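Single domain haemoglobin (Campylobacter jejuni, PDB 2WY4) binds heme and, as expected for a bacterial single-domain globin, probably oxygen, with a possible role in nitric oxide detoxification. Local coordinates at residues Leu23-Asp34 against Val97-Leu108. Numbering follows the deposited sequence.
Sequences LTNEFYKIMFND and VGACLLKAIKNL. With CYN (cyanide ion), chain C; HEM (protoporphyrin IX containing Fe), chain B.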
loop_
_atom_site.group_PDB
_atom_site.type_symbol
_atom_site.label_atom_id
_atom_site.label_comp_id
_atom_site.label_asym_id
_atom_site.label_seq_id
_atom_site.Cartn_x
_atom_site.Cartn_y
_atom_site.Cartn_z
ATOM N N LEU A 23 5.418 6.543 -7.700
ATOM C CA LEU A 23 5.742 5.333 -6.946
ATOM C C LEU A 23 4.707 4.244 -7.243
ATOM O O LEU A 23 5.055 3.098 -7.460
ATOM C CB LEU A 23 5.727 5.631 -5.462
ATOM C CG LEU A 23 6.012 4.469 -4.539
ATOM C CD1 LEU A 23 7.382 3.886 -4.818
ATOM C CD2 LEU A 23 5.937 4.934 -3.105
ATOM N N THR A 24 3.416 4.599 -7.228
ATOM C CA THR A 24 2.439 3.561 -7.427
ATOM C C THR A 24 2.352 3.121 -8.880
ATOM O O THR A 24 2.030 1.983 -9.157
ATOM C CB THR A 24 1.086 3.892 -6.844
ATOM O OG1 THR A 24 0.612 5.110 -7.437
ATOM C CG2 THR A 24 1.215 4.157 -5.354
ATOM N N ASN A 25 2.640 4.008 -9.818
ATOM C CA ASN A 25 2.750 3.562 -11.197
ATOM C C ASN A 25 3.808 2.465 -11.287
ATOM O O ASN A 25 3.592 1.458 -11.930
ATOM C CB ASN A 25 3.133 4.705 -12.125
ATOM C CG ASN A 25 1.988 5.534 -12.525
ATOM O OD1 ASN A 25 0.838 5.114 -12.458
ATOM N ND2 ASN A 25 2.305 6.734 -12.970
ATOM N N GLU A 26 4.946 2.664 -10.626
ATOM C CA GLU A 26 6.026 1.668 -10.614
ATOM C C GLU A 26 5.590 0.383 -9.901
ATOM O O GLU A 26 5.828 -0.706 -10.400
ATOM C CB GLU A 26 7.302 2.277 -10.018
ATOM C CG GLU A 26 8.486 1.311 -9.940
ATOM C CD GLU A 26 9.161 1.069 -11.261
ATOM O OE1 GLU A 26 8.833 1.738 -12.245
ATOM O OE2 GLU A 26 10.078 0.212 -11.296
ATOM N N PHE A 27 4.887 0.517 -8.788
ATOM C CA PHE A 27 4.341 -0.633 -8.084
ATOM C C PHE A 27 3.445 -1.469 -9.003
ATOM O O PHE A 27 3.623 -2.694 -9.069
ATOM C CB PHE A 27 3.540 -0.170 -6.868
ATOM C CG PHE A 27 2.628 -1.201 -6.276
ATOM C CD1 PHE A 27 3.097 -2.153 -5.393
ATOM C CD2 PHE A 27 1.285 -1.196 -6.584
ATOM C CE1 PHE A 27 2.254 -3.028 -4.863
ATOM C CE2 PHE A 27 0.433 -2.072 -6.038
ATOM C CZ PHE A 27 0.936 -3.043 -5.197
ATOM N N TYR A 28 2.487 -0.855 -9.717
ATOM C CA TYR A 28 1.625 -1.650 -10.571
ATOM C C TYR A 28 2.365 -2.263 -11.750
ATOM O O TYR A 28 2.032 -3.349 -12.169
ATOM C CB TYR A 28 0.411 -0.836 -11.078
ATOM C CG TYR A 28 -0.604 -0.591 -9.964
ATOM C CD1 TYR A 28 -1.266 -1.646 -9.386
ATOM C CD2 TYR A 28 -0.878 0.679 -9.492
ATOM C CE1 TYR A 28 -2.148 -1.477 -8.374
ATOM C CE2 TYR A 28 -1.789 0.855 -8.473
ATOM C CZ TYR A 28 -2.404 -0.224 -7.893
ATOM O OH TYR A 28 -3.294 -0.025 -6.855
ATOM N N LYS A 29 3.350 -1.559 -12.294
ATOM C CA LYS A 29 4.200 -2.140 -13.345
ATOM C C LYS A 29 4.866 -3.433 -12.844
ATOM O O LYS A 29 4.811 -4.489 -13.494
ATOM C CB LYS A 29 5.265 -1.141 -13.788
ATOM C CG LYS A 29 6.200 -1.637 -14.888
ATOM C CD LYS A 29 7.280 -0.606 -15.223
ATOM C CE LYS A 29 8.384 -1.197 -16.104
ATOM N NZ LYS A 29 9.206 -0.167 -16.830
ATOM N N ILE A 30 5.488 -3.347 -11.683
ATOM C CA ILE A 30 6.175 -4.508 -11.096
ATOM C C ILE A 30 5.181 -5.627 -10.806
ATOM O O ILE A 30 5.395 -6.766 -11.180
ATOM C CB ILE A 30 6.926 -4.107 -9.823
ATOM C CG1 ILE A 30 8.135 -3.235 -10.150
ATOM C CG2 ILE A 30 7.360 -5.353 -9.060
ATOM C CD1 ILE A 30 8.649 -2.442 -8.995
ATOM N N MET A 31 4.084 -5.300 -10.151
ATOM C CA MET A 31 3.162 -6.326 -9.769
ATOM C C MET A 31 2.510 -7.014 -10.952
ATOM O O MET A 31 2.396 -8.223 -10.970
ATOM C CB MET A 31 2.114 -5.848 -8.789
ATOM C CG MET A 31 1.247 -6.971 -8.250
ATOM S SD MET A 31 0.233 -6.485 -6.838
ATOM C CE MET A 31 -0.832 -5.270 -7.597
ATOM N N PHE A 32 2.081 -6.244 -11.957
ATOM C CA PHE A 32 1.440 -6.849 -13.117
ATOM C C PHE A 32 2.430 -7.674 -13.933
ATOM O O PHE A 32 2.052 -8.666 -14.553
ATOM C CB PHE A 32 0.730 -5.806 -13.968
ATOM C CG PHE A 32 -0.424 -5.141 -13.266
ATOM C CD1 PHE A 32 -1.046 -5.745 -12.164
ATOM C CD2 PHE A 32 -0.881 -3.922 -13.699
ATOM C CE1 PHE A 32 -2.113 -5.130 -11.522
ATOM C CE2 PHE A 32 -1.956 -3.316 -13.053
ATOM C CZ PHE A 32 -2.544 -3.904 -11.970
ATOM N N ASN A 33 3.692 -7.284 -13.918
ATOM C CA ASN A 33 4.731 -8.054 -14.620
ATOM C C ASN A 33 5.101 -9.334 -13.920
ATOM O O ASN A 33 5.298 -10.369 -14.581
ATOM C CB ASN A 33 6.019 -7.253 -14.725
ATOM C CG ASN A 33 7.081 -7.994 -15.509
ATOM O OD1 ASN A 33 6.987 -8.082 -16.720
ATOM N ND2 ASN A 33 8.037 -8.614 -14.813
ATOM N N ASP A 34 5.244 -9.282 -12.591
ATOM C CA ASP A 34 5.741 -10.419 -11.810
ATOM C C ASP A 34 4.622 -11.343 -11.381
ATOM O O ASP A 34 4.832 -12.550 -11.169
ATOM C CB ASP A 34 6.460 -9.925 -10.547
ATOM C CG ASP A 34 7.830 -9.341 -10.810
ATOM O OD1 ASP A 34 8.308 -9.357 -11.964
ATOM O OD2 ASP A 34 8.483 -8.811 -9.867
ATOM N N VAL A 97 1.965 -7.784 -2.566
ATOM C CA VAL A 97 1.936 -6.328 -2.573
ATOM C C VAL A 97 3.143 -5.746 -1.850
ATOM O O VAL A 97 3.760 -4.795 -2.326
ATOM C CB VAL A 97 0.569 -5.785 -2.022
ATOM C CG1 VAL A 97 0.654 -4.313 -1.677
ATOM C CG2 VAL A 97 -0.516 -6.059 -3.052
ATOM N N GLY A 98 3.503 -6.316 -0.698
ATOM C CA GLY A 98 4.638 -5.780 0.029
ATOM C C GLY A 98 5.940 -5.907 -0.764
ATOM O O GLY A 98 6.756 -5.001 -0.772
ATOM N N ALA A 99 6.148 -7.058 -1.387
ATOM C CA ALA A 99 7.363 -7.248 -2.154
ATOM C C ALA A 99 7.432 -6.246 -3.314
ATOM O O ALA A 99 8.472 -5.631 -3.549
ATOM C CB ALA A 99 7.455 -8.678 -2.656
ATOM N N CYS A 100 6.302 -6.033 -3.989
ATOM C CA CYS A 100 6.300 -5.146 -5.134
ATOM C C CYS A 100 6.410 -3.680 -4.690
ATOM O O CYS A 100 7.087 -2.891 -5.327
ATOM C CB CYS A 100 5.028 -5.332 -5.944
ATOM S SG CYS A 100 4.897 -6.966 -6.689
ATOM N N LEU A 101 5.758 -3.336 -3.590
ATOM C CA LEU A 101 5.858 -1.977 -3.088
ATOM C C LEU A 101 7.276 -1.649 -2.622
ATOM O O LEU A 101 7.817 -0.588 -2.929
ATOM C CB LEU A 101 4.891 -1.730 -1.936
ATOM C CG LEU A 101 4.905 -0.318 -1.350
ATOM C CD1 LEU A 101 4.470 0.713 -2.404
ATOM C CD2 LEU A 101 4.030 -0.266 -0.125
ATOM N N LEU A 102 7.902 -2.553 -1.876
ATOM C CA LEU A 102 9.259 -2.306 -1.425
ATOM C C LEU A 102 10.232 -2.189 -2.594
ATOM O O LEU A 102 11.162 -1.359 -2.572
ATOM C CB LEU A 102 9.731 -3.360 -0.401
ATOM C CG LEU A 102 9.440 -2.907 1.052
ATOM C CD1 LEU A 102 10.423 -1.846 1.516
ATOM C CD2 LEU A 102 8.000 -2.397 1.260
ATOM N N LYS A 103 10.021 -2.986 -3.628
ATOM C CA LYS A 103 10.847 -2.874 -4.803
ATOM C C LYS A 103 10.646 -1.529 -5.512
ATOM O O LYS A 103 11.592 -0.918 -5.959
ATOM C CB LYS A 103 10.614 -4.052 -5.757
ATOM C CG LYS A 103 11.455 -3.954 -6.982
ATOM C CD LYS A 103 11.507 -5.249 -7.745
ATOM C CE LYS A 103 10.422 -5.383 -8.771
ATOM N NZ LYS A 103 10.915 -6.196 -9.934
ATOM N N ALA A 104 9.396 -1.088 -5.607
ATOM C CA ALA A 104 9.095 0.195 -6.221
ATOM C C ALA A 104 9.801 1.316 -5.454
ATOM O O ALA A 104 10.343 2.251 -6.054
ATOM C CB ALA A 104 7.562 0.440 -6.222
ATOM N N ILE A 105 9.789 1.201 -4.127
ATOM C CA ILE A 105 10.439 2.187 -3.280
ATOM C C ILE A 105 11.954 2.210 -3.524
ATOM O O ILE A 105 12.560 3.247 -3.688
ATOM C CB ILE A 105 10.095 1.939 -1.789
ATOM C CG1 ILE A 105 8.650 2.358 -1.512
ATOM C CG2 ILE A 105 11.042 2.712 -0.856
ATOM C CD1 ILE A 105 8.189 1.966 -0.115
ATOM N N LYS A 106 12.545 1.037 -3.555
ATOM C CA LYS A 106 13.964 0.929 -3.852
ATOM C C LYS A 106 14.278 1.543 -5.213
ATOM O O LYS A 106 15.225 2.275 -5.352
ATOM C CB LYS A 106 14.423 -0.534 -3.840
ATOM C CG LYS A 106 15.790 -0.752 -3.237
ATOM C CD LYS A 106 16.875 -0.194 -4.089
ATOM C CE LYS A 106 18.210 -0.804 -3.708
ATOM N NZ LYS A 106 18.046 -2.260 -3.402
ATOM N N ASN A 107 13.453 1.241 -6.216
ATOM C CA ASN A 107 13.686 1.741 -7.584
ATOM C C ASN A 107 13.591 3.235 -7.712
ATOM O O ASN A 107 14.444 3.863 -8.348
ATOM C CB ASN A 107 12.736 1.116 -8.602
ATOM C CG ASN A 107 13.010 -0.357 -8.832
ATOM O OD1 ASN A 107 14.076 -0.892 -8.441
ATOM N ND2 ASN A 107 12.100 -1.007 -9.561
ATOM N N LEU A 108 12.538 3.813 -7.134
ATOM C CA LEU A 108 12.292 5.227 -7.365
ATOM C C LEU A 108 12.857 6.153 -6.317
ATOM O O LEU A 108 13.282 7.263 -6.648
ATOM C CB LEU A 108 10.782 5.511 -7.528
ATOM C CG LEU A 108 9.986 4.930 -8.692
ATOM C CD1 LEU A 108 8.904 5.882 -9.127
ATOM C CD2 LEU A 108 10.828 4.549 -9.860
HETATM C C CYN C . -4.559 -2.043 -4.188
HETATM N N CYN C . -3.864 -1.633 -5.000
HETATM C CHA HEM B . -8.355 -1.198 -4.554
HETATM C CHB HEM B . -5.363 0.262 -1.083
HETATM C CHC HEM B . -3.561 -4.199 -0.813
HETATM C CHD HEM B . -6.116 -5.466 -4.740
HETATM C C1A HEM B . -7.780 -0.442 -3.603
HETATM C C2A HEM B . -8.082 0.922 -3.288
HETATM C C3A HEM B . -7.243 1.354 -2.329
HETATM C C4A HEM B . -6.375 0.232 -2.031
HETATM C CMA HEM B . -7.227 2.745 -1.677
HETATM C CAA HEM B . -9.217 1.739 -3.954
HETATM C CBA HEM B . -10.595 1.153 -3.638
HETATM C CGA HEM B . -11.343 1.728 -2.479
HETATM O O1A HEM B . -10.983 2.831 -1.990
HETATM O O2A HEM B . -12.374 1.081 -2.077
HETATM C C1B HEM B . -4.594 -0.815 -0.733
HETATM C C2B HEM B . -3.606 -0.819 0.285
HETATM C C3B HEM B . -3.108 -2.064 0.364
HETATM C C4B HEM B . -3.767 -2.871 -0.601
HETATM C CMB HEM B . -3.156 0.408 1.066
HETATM C CAB HEM B . -1.987 -2.619 1.254
HETATM C CBB HEM B . -1.906 -2.327 2.539
HETATM C C1C HEM B . -4.113 -4.974 -1.805
HETATM C C2C HEM B . -3.907 -6.352 -2.079
HETATM C C3C HEM B . -4.596 -6.657 -3.158
HETATM C C4C HEM B . -5.257 -5.478 -3.656
HETATM C CMC HEM B . -3.079 -7.300 -1.196
HETATM C CAC HEM B . -4.667 -8.028 -3.810
HETATM C CBC HEM B . -4.254 -8.170 -5.075
HETATM C C1D HEM B . -6.955 -4.407 -5.021
HETATM C C2D HEM B . -7.857 -4.425 -6.109
HETATM C C3D HEM B . -8.579 -3.125 -6.085
HETATM C C4D HEM B . -8.036 -2.446 -4.956
HETATM C CMD HEM B . -8.059 -5.559 -7.089
HETATM C CAD HEM B . -9.634 -2.607 -7.048
HETATM C CBD HEM B . -8.984 -1.568 -7.957
HETATM C CGD HEM B . -9.809 -1.201 -9.153
HETATM O O1D HEM B . -9.232 -1.152 -10.246
HETATM O O2D HEM B . -11.027 -0.937 -8.965
HETATM N NA HEM B . -6.718 -0.861 -2.830
HETATM N NB HEM B . -4.689 -2.081 -1.253
HETATM N NC HEM B . -4.948 -4.456 -2.784
HETATM N ND HEM B . -7.060 -3.213 -4.345
HETATM FE FE HEM B . -5.871 -2.651 -2.795
HETATM O O HOH W 1 9.448 -6.690 -12.287
#
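At the B/G helix crossing of the globin fold, on the distal side of the heme pocket, Phe27, Ile30 and Ala104 interlock as knobs in holes of the facing helix. The axes of 23-34 and 97-108 pass 8.4 Å apart, their directions 129° from one another. With CG anti to the backbone N (chi1 164°), the Phe27 ring enters the hole formed by Val97, Cys100, Leu101 and Ala104; its edge meets Val97 O and Leu101 N in plane, CE1 standing 3.4 Å from Val97 O. Cys100 SG packs 3.7 Å from Met31 CB, Ile30 CD1 lies against Ala104 and Asn107, and Leu23 CD1 packs on Ala104 and Ile105. Asn107 ND2 donates to the anti side of Glu26 OE2 at 2.9 Å (151° at the hydrogen), slightly out of the carboxylate plane, with carboxylate and amide steeply inclined. Lys103 NZ makes a long, less certain salt bridge with Asp34 OD2 (3.6 Å). Toward the heme, Val97 CG2 touches methyl carbon CMC at 3.4 Å, and Tyr28 OH donates to cyanide N at 2.5 Å. Phe27 CD2 lies over the centre of one Tyr28 ring face, linking the crossing indirectly to the cyanide-binding residue, consistent with the packing helping to orient that ring.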